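Local coordinates for protein cellulase (PDB 6WQY) that probably hydrolyses beta-1,4-glucan chains such as cellulose, as a family 5 glycoside hydrolase catalytic domain cut from a longer protein, at residues Y258-T272 and L319-V331. Sequence-based numbering, arbitrary orientation. Where two conformers were deposited one is given.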
loop_
_atom_site.group_PDB
_atom_site.type_symbol
_atom_site.label_atom_id
_atom_site.label_comp_id
_atom_site.label_asym_id
_atom_site.label_seq_id
_atom_site.Cartn_x
_atom_site.Cartn_y
_atom_site.Cartn_z
ATOM N N TYR A 258 -17.466 -7.352 5.547
ATOM C CA TYR A 258 -17.151 -8.750 5.253
ATOM C C TYR A 258 -15.648 -9.024 5.373
ATOM O O TYR A 258 -15.222 -9.984 6.035
ATOM C CB TYR A 258 -17.659 -9.139 3.850
ATOM C CG TYR A 258 -17.153 -10.511 3.446
ATOM C CD1 TYR A 258 -17.582 -11.645 4.116
ATOM C CD2 TYR A 258 -16.215 -10.669 2.436
ATOM C CE1 TYR A 258 -17.087 -12.890 3.798
ATOM C CE2 TYR A 258 -15.725 -11.920 2.097
ATOM C CZ TYR A 258 -16.159 -13.028 2.792
ATOM O OH TYR A 258 -15.654 -14.267 2.471
ATOM N N THR A 259 -14.818 -8.189 4.752
ATOM C CA THR A 259 -13.407 -8.541 4.652
ATOM C C THR A 259 -12.691 -8.466 5.992
ATOM O O THR A 259 -11.752 -9.236 6.209
ATOM C CB THR A 259 -12.702 -7.690 3.595
ATOM O OG1 THR A 259 -12.868 -6.311 3.935
ATOM C CG2 THR A 259 -13.251 -7.965 2.206
ATOM N N GLU A 260 -13.091 -7.569 6.893
ATOM C CA GLU A 260 -12.496 -7.525 8.220
ATOM C C GLU A 260 -13.373 -8.187 9.282
ATOM O O GLU A 260 -12.896 -8.431 10.394
ATOM C CB GLU A 260 -12.159 -6.086 8.630
ATOM C CG GLU A 260 -11.337 -6.021 9.907
ATOM C CD GLU A 260 -10.560 -4.736 10.061
ATOM O OE1 GLU A 260 -11.118 -3.678 9.750
ATOM O OE2 GLU A 260 -9.389 -4.790 10.491
ATOM N N ASN A 261 -14.630 -8.477 8.977
ATOM C CA ASN A 261 -15.481 -9.300 9.845
ATOM C C ASN A 261 -15.688 -8.673 11.224
ATOM O O ASN A 261 -15.679 -9.369 12.241
ATOM C CB ASN A 261 -14.920 -10.721 9.978
ATOM C CG ASN A 261 -15.918 -11.696 10.579
ATOM O OD1 ASN A 261 -17.117 -11.607 10.326
ATOM N ND2 ASN A 261 -15.420 -12.635 11.385
ATOM N N ALA A 262 -15.909 -7.357 11.266
ATOM C CA ALA A 262 -15.935 -6.642 12.543
ATOM C C ALA A 262 -16.939 -7.248 13.520
ATOM O O ALA A 262 -16.576 -7.646 14.632
ATOM C CB ALA A 262 -16.233 -5.156 12.313
ATOM N N ASP A 263 -18.210 -7.306 13.134
ATOM C CA ASP A 263 -19.263 -7.757 14.039
ATOM C C ASP A 263 -19.527 -9.258 13.950
ATOM O O ASP A 263 -20.521 -9.732 14.509
ATOM C CB ASP A 263 -20.556 -6.975 13.798
ATOM C CG ASP A 263 -21.410 -6.856 15.055
ATOM O OD1 ASP A 263 -20.848 -6.907 16.172
ATOM O OD2 ASP A 263 -22.645 -6.721 14.925
ATOM N N ASN A 264 -18.655 -10.005 13.273
ATOM C CA ASN A 264 -18.728 -11.465 13.189
ATOM C C ASN A 264 -20.126 -11.952 12.807
ATOM O O ASN A 264 -20.662 -12.897 13.392
ATOM C CB ASN A 264 -18.241 -12.126 14.485
ATOM C CG ASN A 264 -17.833 -13.572 14.283
ATOM O OD1 ASN A 264 -17.307 -13.946 13.237
ATOM N ND2 ASN A 264 -18.089 -14.402 15.291
ATOM N N ILE A 265 -20.712 -11.313 11.800
ATOM C CA ILE A 265 -22.032 -11.690 11.324
ATOM C C ILE A 265 -22.074 -12.001 9.826
ATOM O O ILE A 265 -23.005 -12.689 9.389
ATOM C CB ILE A 265 -23.092 -10.626 11.671
ATOM C CG1 ILE A 265 -22.642 -9.270 11.126
ATOM C CG2 ILE A 265 -23.322 -10.572 13.176
ATOM C CD1 ILE A 265 -23.629 -8.155 11.341
ATOM N N TYR A 266 -21.130 -11.512 9.032
ATOM C CA TYR A 266 -21.157 -11.714 7.580
ATOM C C TYR A 266 -20.081 -12.733 7.234
ATOM O O TYR A 266 -18.894 -12.405 7.196
ATOM C CB TYR A 266 -20.902 -10.405 6.849
ATOM C CG TYR A 266 -21.871 -9.309 7.201
ATOM C CD1 TYR A 266 -23.240 -9.525 7.175
ATOM C CD2 TYR A 266 -21.411 -8.052 7.564
ATOM C CE1 TYR A 266 -24.127 -8.515 7.498
ATOM C CE2 TYR A 266 -22.288 -7.038 7.889
ATOM C CZ TYR A 266 -23.644 -7.275 7.854
ATOM O OH TYR A 266 -24.516 -6.260 8.177
ATOM N N SER A 267 -20.505 -13.963 6.948
ATOM C CA SER A 267 -19.586 -15.063 6.702
ATOM C C SER A 267 -19.553 -15.515 5.248
ATOM O O SER A 267 -18.765 -16.405 4.917
ATOM C CB SER A 267 -19.949 -16.259 7.591
ATOM O OG SER A 267 -21.287 -16.680 7.351
ATOM N N GLN A 268 -20.378 -14.937 4.379
ATOM C CA GLN A 268 -20.442 -15.329 2.971
ATOM C C GLN A 268 -20.428 -14.089 2.086
ATOM O O GLN A 268 -20.667 -12.968 2.548
ATOM C CB GLN A 268 -21.681 -16.197 2.696
ATOM C CG GLN A 268 -21.758 -17.381 3.642
ATOM C CD GLN A 268 -22.828 -18.399 3.273
ATOM O OE1 GLN A 268 -23.629 -18.193 2.352
ATOM N NE2 GLN A 268 -22.846 -19.501 4.000
ATOM N N TRP A 269 -20.114 -14.296 0.806
ATOM C CA TRP A 269 -19.922 -13.208 -0.137
ATOM C C TRP A 269 -20.227 -13.687 -1.548
ATOM O O TRP A 269 -19.994 -14.847 -1.887
ATOM C CB TRP A 269 -18.465 -12.705 -0.089
ATOM C CG TRP A 269 -18.193 -11.553 -0.983
ATOM C CD1 TRP A 269 -18.401 -10.237 -0.685
ATOM C CD2 TRP A 269 -17.663 -11.590 -2.320
ATOM N NE1 TRP A 269 -18.047 -9.456 -1.758
ATOM C CE2 TRP A 269 -17.599 -10.255 -2.774
ATOM C CE3 TRP A 269 -17.228 -12.611 -3.172
ATOM C CZ2 TRP A 269 -17.111 -9.914 -4.035
ATOM C CZ3 TRP A 269 -16.751 -12.265 -4.421
ATOM C CH2 TRP A 269 -16.689 -10.928 -4.836
ATOM N N GLY A 270 -20.744 -12.783 -2.370
ATOM C CA GLY A 270 -20.912 -13.049 -3.782
ATOM C C GLY A 270 -22.250 -13.658 -4.141
ATOM O O GLY A 270 -23.159 -13.787 -3.323
ATOM N N HIS A 271 -22.349 -14.077 -5.405
ATOM C CA HIS A 271 -23.635 -14.475 -5.968
ATOM C C HIS A 271 -24.272 -15.634 -5.217
ATOM O O HIS A 271 -25.505 -15.739 -5.185
ATOM C CB HIS A 271 -23.500 -14.968 -7.419
ATOM C CG HIS A 271 -22.924 -13.978 -8.377
ATOM N ND1 HIS A 271 -23.320 -12.660 -8.428
ATOM C CD2 HIS A 271 -22.006 -14.135 -9.361
ATOM C CE1 HIS A 271 -22.652 -12.042 -9.387
ATOM N NE2 HIS A 271 -21.847 -12.913 -9.966
ATOM N N THR A 272 -23.473 -16.554 -4.689
ATOM C CA THR A 272 -24.032 -17.754 -4.076
ATOM C C THR A 272 -24.297 -17.591 -2.586
ATOM O O THR A 272 -24.834 -18.511 -1.963
ATOM C CB THR A 272 -23.141 -18.990 -4.300
ATOM O OG1 THR A 272 -22.047 -18.979 -3.377
ATOM C CG2 THR A 272 -22.634 -19.044 -5.726
ATOM N N LEU A 319 -17.084 -23.987 5.487
ATOM C CA LEU A 319 -17.966 -23.394 4.489
ATOM C C LEU A 319 -17.664 -21.917 4.313
ATOM O O LEU A 319 -17.542 -21.423 3.186
ATOM C CB LEU A 319 -19.417 -23.598 4.911
ATOM C CG LEU A 319 -20.450 -22.940 4.004
ATOM C CD1 LEU A 319 -20.342 -23.458 2.576
ATOM C CD2 LEU A 319 -21.840 -23.190 4.559
ATOM N N SER A 320 -17.545 -21.190 5.422
ATOM C CA SER A 320 -17.236 -19.767 5.338
ATOM C C SER A 320 -15.893 -19.524 4.653
ATOM O O SER A 320 -15.754 -18.582 3.860
ATOM C CB SER A 320 -17.239 -19.158 6.739
ATOM O OG SER A 320 -18.495 -19.351 7.370
ATOM N N GLU A 321 -14.886 -20.361 4.945
ATOM C CA GLU A 321 -13.564 -20.138 4.360
ATOM C C GLU A 321 -13.602 -20.267 2.839
ATOM O O GLU A 321 -12.850 -19.584 2.137
ATOM C CB GLU A 321 -12.545 -21.082 4.995
ATOM C CG GLU A 321 -11.091 -20.798 4.615
ATOM C CD GLU A 321 -10.530 -19.496 5.182
ATOM O OE1 GLU A 321 -11.297 -18.623 5.654
ATOM O OE2 GLU A 321 -9.284 -19.322 5.125
ATOM N N SER A 322 -14.465 -21.138 2.310
ATOM C CA SER A 322 -14.606 -21.245 0.864
ATOM C C SER A 322 -14.920 -19.886 0.250
ATOM O O SER A 322 -14.362 -19.516 -0.787
ATOM C CB SER A 322 -15.721 -22.233 0.518
ATOM O OG SER A 322 -15.546 -23.463 1.193
ATOM N N PHE A 323 -15.825 -19.134 0.877
ATOM C CA PHE A 323 -16.192 -17.819 0.369
ATOM C C PHE A 323 -15.029 -16.841 0.430
ATOM O O PHE A 323 -14.895 -15.989 -0.455
ATOM C CB PHE A 323 -17.391 -17.281 1.148
ATOM C CG PHE A 323 -18.679 -17.971 0.822
ATOM C CD1 PHE A 323 -19.453 -17.550 -0.252
ATOM C CD2 PHE A 323 -19.107 -19.044 1.572
ATOM C CE1 PHE A 323 -20.632 -18.174 -0.558
ATOM C CE2 PHE A 323 -20.292 -19.680 1.265
ATOM C CZ PHE A 323 -21.050 -19.238 0.197
ATOM N N ARG A 324 -14.202 -16.924 1.479
ATOM C CA ARG A 324 -13.034 -16.058 1.577
ATOM C C ARG A 324 -12.065 -16.312 0.428
ATOM O O ARG A 324 -11.535 -15.375 -0.182
ATOM C CB ARG A 324 -12.319 -16.287 2.909
ATOM C CG ARG A 324 -11.049 -15.473 3.044
ATOM C CD ARG A 324 -9.985 -16.181 3.825
ATOM N NE ARG A 324 -8.837 -15.326 4.096
ATOM C CZ ARG A 324 -7.741 -15.739 4.727
ATOM N NH1 ARG A 324 -7.627 -16.993 5.126
ATOM N NH2 ARG A 324 -6.755 -14.883 4.949
ATOM N N LEU A 325 -11.799 -17.586 0.126
ATOM C CA LEU A 325 -10.889 -17.900 -0.968
ATOM C C LEU A 325 -11.471 -17.453 -2.295
ATOM O O LEU A 325 -10.751 -16.947 -3.156
ATOM C CB LEU A 325 -10.529 -19.380 -0.977
ATOM C CG LEU A 325 -9.431 -19.748 0.012
ATOM C CD1 LEU A 325 -9.867 -19.624 1.457
ATOM C CD2 LEU A 325 -8.908 -21.152 -0.263
ATOM N N TYR A 326 -12.784 -17.640 -2.483
ATOM C CA TYR A 326 -13.439 -17.139 -3.688
ATOM C C TYR A 326 -13.288 -15.625 -3.808
ATOM O O TYR A 326 -12.919 -15.120 -4.871
ATOM C CB TYR A 326 -14.911 -17.573 -3.712
ATOM C CG TYR A 326 -15.711 -16.881 -4.793
ATOM C CD1 TYR A 326 -15.332 -16.955 -6.127
ATOM C CD2 TYR A 326 -16.829 -16.129 -4.478
ATOM C CE1 TYR A 326 -16.041 -16.304 -7.110
ATOM C CE2 TYR A 326 -17.547 -15.466 -5.452
ATOM C CZ TYR A 326 -17.146 -15.558 -6.771
ATOM O OH TYR A 326 -17.849 -14.912 -7.767
ATOM N N TYR A 327 -13.570 -14.894 -2.730
ATOM C CA TYR A 327 -13.403 -13.444 -2.741
ATOM C C TYR A 327 -11.988 -13.055 -3.157
ATOM O O TYR A 327 -11.793 -12.207 -4.040
ATOM C CB TYR A 327 -13.728 -12.875 -1.345
ATOM C CG TYR A 327 -13.455 -11.391 -1.237
ATOM C CD1 TYR A 327 -14.426 -10.461 -1.591
ATOM C CD2 TYR A 327 -12.226 -10.921 -0.819
ATOM C CE1 TYR A 327 -14.178 -9.101 -1.525
ATOM C CE2 TYR A 327 -11.972 -9.562 -0.747
ATOM C CZ TYR A 327 -12.939 -8.665 -1.102
ATOM O OH TYR A 327 -12.640 -7.315 -1.032
ATOM N N LEU A 328 -10.973 -13.646 -2.522
ATOM C CA LEU A 328 -9.597 -13.266 -2.819
ATOM C C LEU A 328 -9.216 -13.623 -4.239
ATOM O O LEU A 328 -8.534 -12.845 -4.919
ATOM C CB LEU A 328 -8.655 -13.917 -1.807
ATOM C CG LEU A 328 -8.754 -13.369 -0.382
ATOM C CD1 LEU A 328 -7.916 -14.202 0.554
ATOM C CD2 LEU A 328 -8.299 -11.915 -0.318
ATOM N N GLU A 329 -9.647 -14.792 -4.712
ATOM C CA GLU A 329 -9.375 -15.183 -6.090
ATOM C C GLU A 329 -10.064 -14.230 -7.056
ATOM O O GLU A 329 -9.462 -13.784 -8.046
ATOM C CB GLU A 329 -9.816 -16.635 -6.325
ATOM C CG GLU A 329 -9.249 -17.259 -7.589
ATOM C CD GLU A 329 -9.542 -18.749 -7.740
ATOM O OE1 GLU A 329 -10.185 -19.385 -6.889
ATOM O OE2 GLU A 329 -9.152 -19.299 -8.805
ATOM N N TYR A 330 -11.319 -13.878 -6.768
ATOM C CA TYR A 330 -12.065 -12.986 -7.648
ATOM C C TYR A 330 -11.419 -11.606 -7.717
ATOM O O TYR A 330 -11.284 -11.017 -8.808
ATOM C CB TYR A 330 -13.514 -12.862 -7.170
ATOM C CG TYR A 330 -14.385 -12.214 -8.206
ATOM C CD1 TYR A 330 -14.530 -10.841 -8.269
ATOM C CD2 TYR A 330 -15.030 -12.978 -9.156
ATOM C CE1 TYR A 330 -15.305 -10.252 -9.243
ATOM C CE2 TYR A 330 -15.807 -12.398 -10.133
ATOM C CZ TYR A 330 -15.935 -11.035 -10.174
ATOM O OH TYR A 330 -16.699 -10.436 -11.147
ATOM N N VAL A 331 -11.019 -11.065 -6.570
ATOM C CA VAL A 331 -10.434 -9.734 -6.537
ATOM C C VAL A 331 -9.069 -9.725 -7.212
ATOM O O VAL A 331 -8.733 -8.776 -7.924
ATOM C CB VAL A 331 -10.373 -9.212 -5.088
ATOM C CG1 VAL A 331 -9.595 -7.912 -5.017
ATOM C CG2 VAL A 331 -11.775 -9.009 -4.539
HETATM O O HOH W 1 -16.043 -15.988 4.576
HETATM O O HOH W 2 -21.090 -19.286 6.419
#
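Trp-269 takes the edge of Tyr-327 on its face, with Tyr-326 and Tyr-330 set obliquely at its benzo rim, a worked example of how one indole can join a long loop to a barrel helix. Its CB rests 3.6 Å above the ring plane of Tyr-258, toward the rim. With CG anti to the backbone N (chi1 -178°), the indole turns its face to the edge of Tyr-327, the planes 87° apart. CG, CD1, CD2, NE1, CE2 and CZ2 of Trp-269 all gather round CD1 of Tyr-327, which is nearest to CE2 at 3.4 Å. NE1 also donates to the carbonyl of Gly-282, which fixes the turn of the indole. On the benzo side CE3 and CZ3 come against Tyr-326, CZ3 lying 3.5 Å from its CE2, while CH2 at the far end reaches CD1 of Tyr-330. Were the indole cut back to an alanine, the edge of Tyr-327 would probably lose the face it points into, and the carbonyl of Gly-282 its N-H donor. Tyr-258 in turn points its edge at the face of Tyr-327. One turn earlier in the helix, Phe-323 receives the side chain of Gln-268 from the loop: CB of Gln-268 sits 3.7 Å from the Phe-323 ring centroid, practically on the normal, and the amide stacks nearly flat (14°) on the ring. Polar links pass through water; one water accepts from Tyr-258 OH and donates to the carbonyls of Ser-267 and Ser-320. The whole is an aromatic cluster with T-shaped pairs, packing the loop between strand 246-251 and helix 284-299 on helix 318-337, an outer helix of the (beta/alpha)8 barrel of family 5 cellulases.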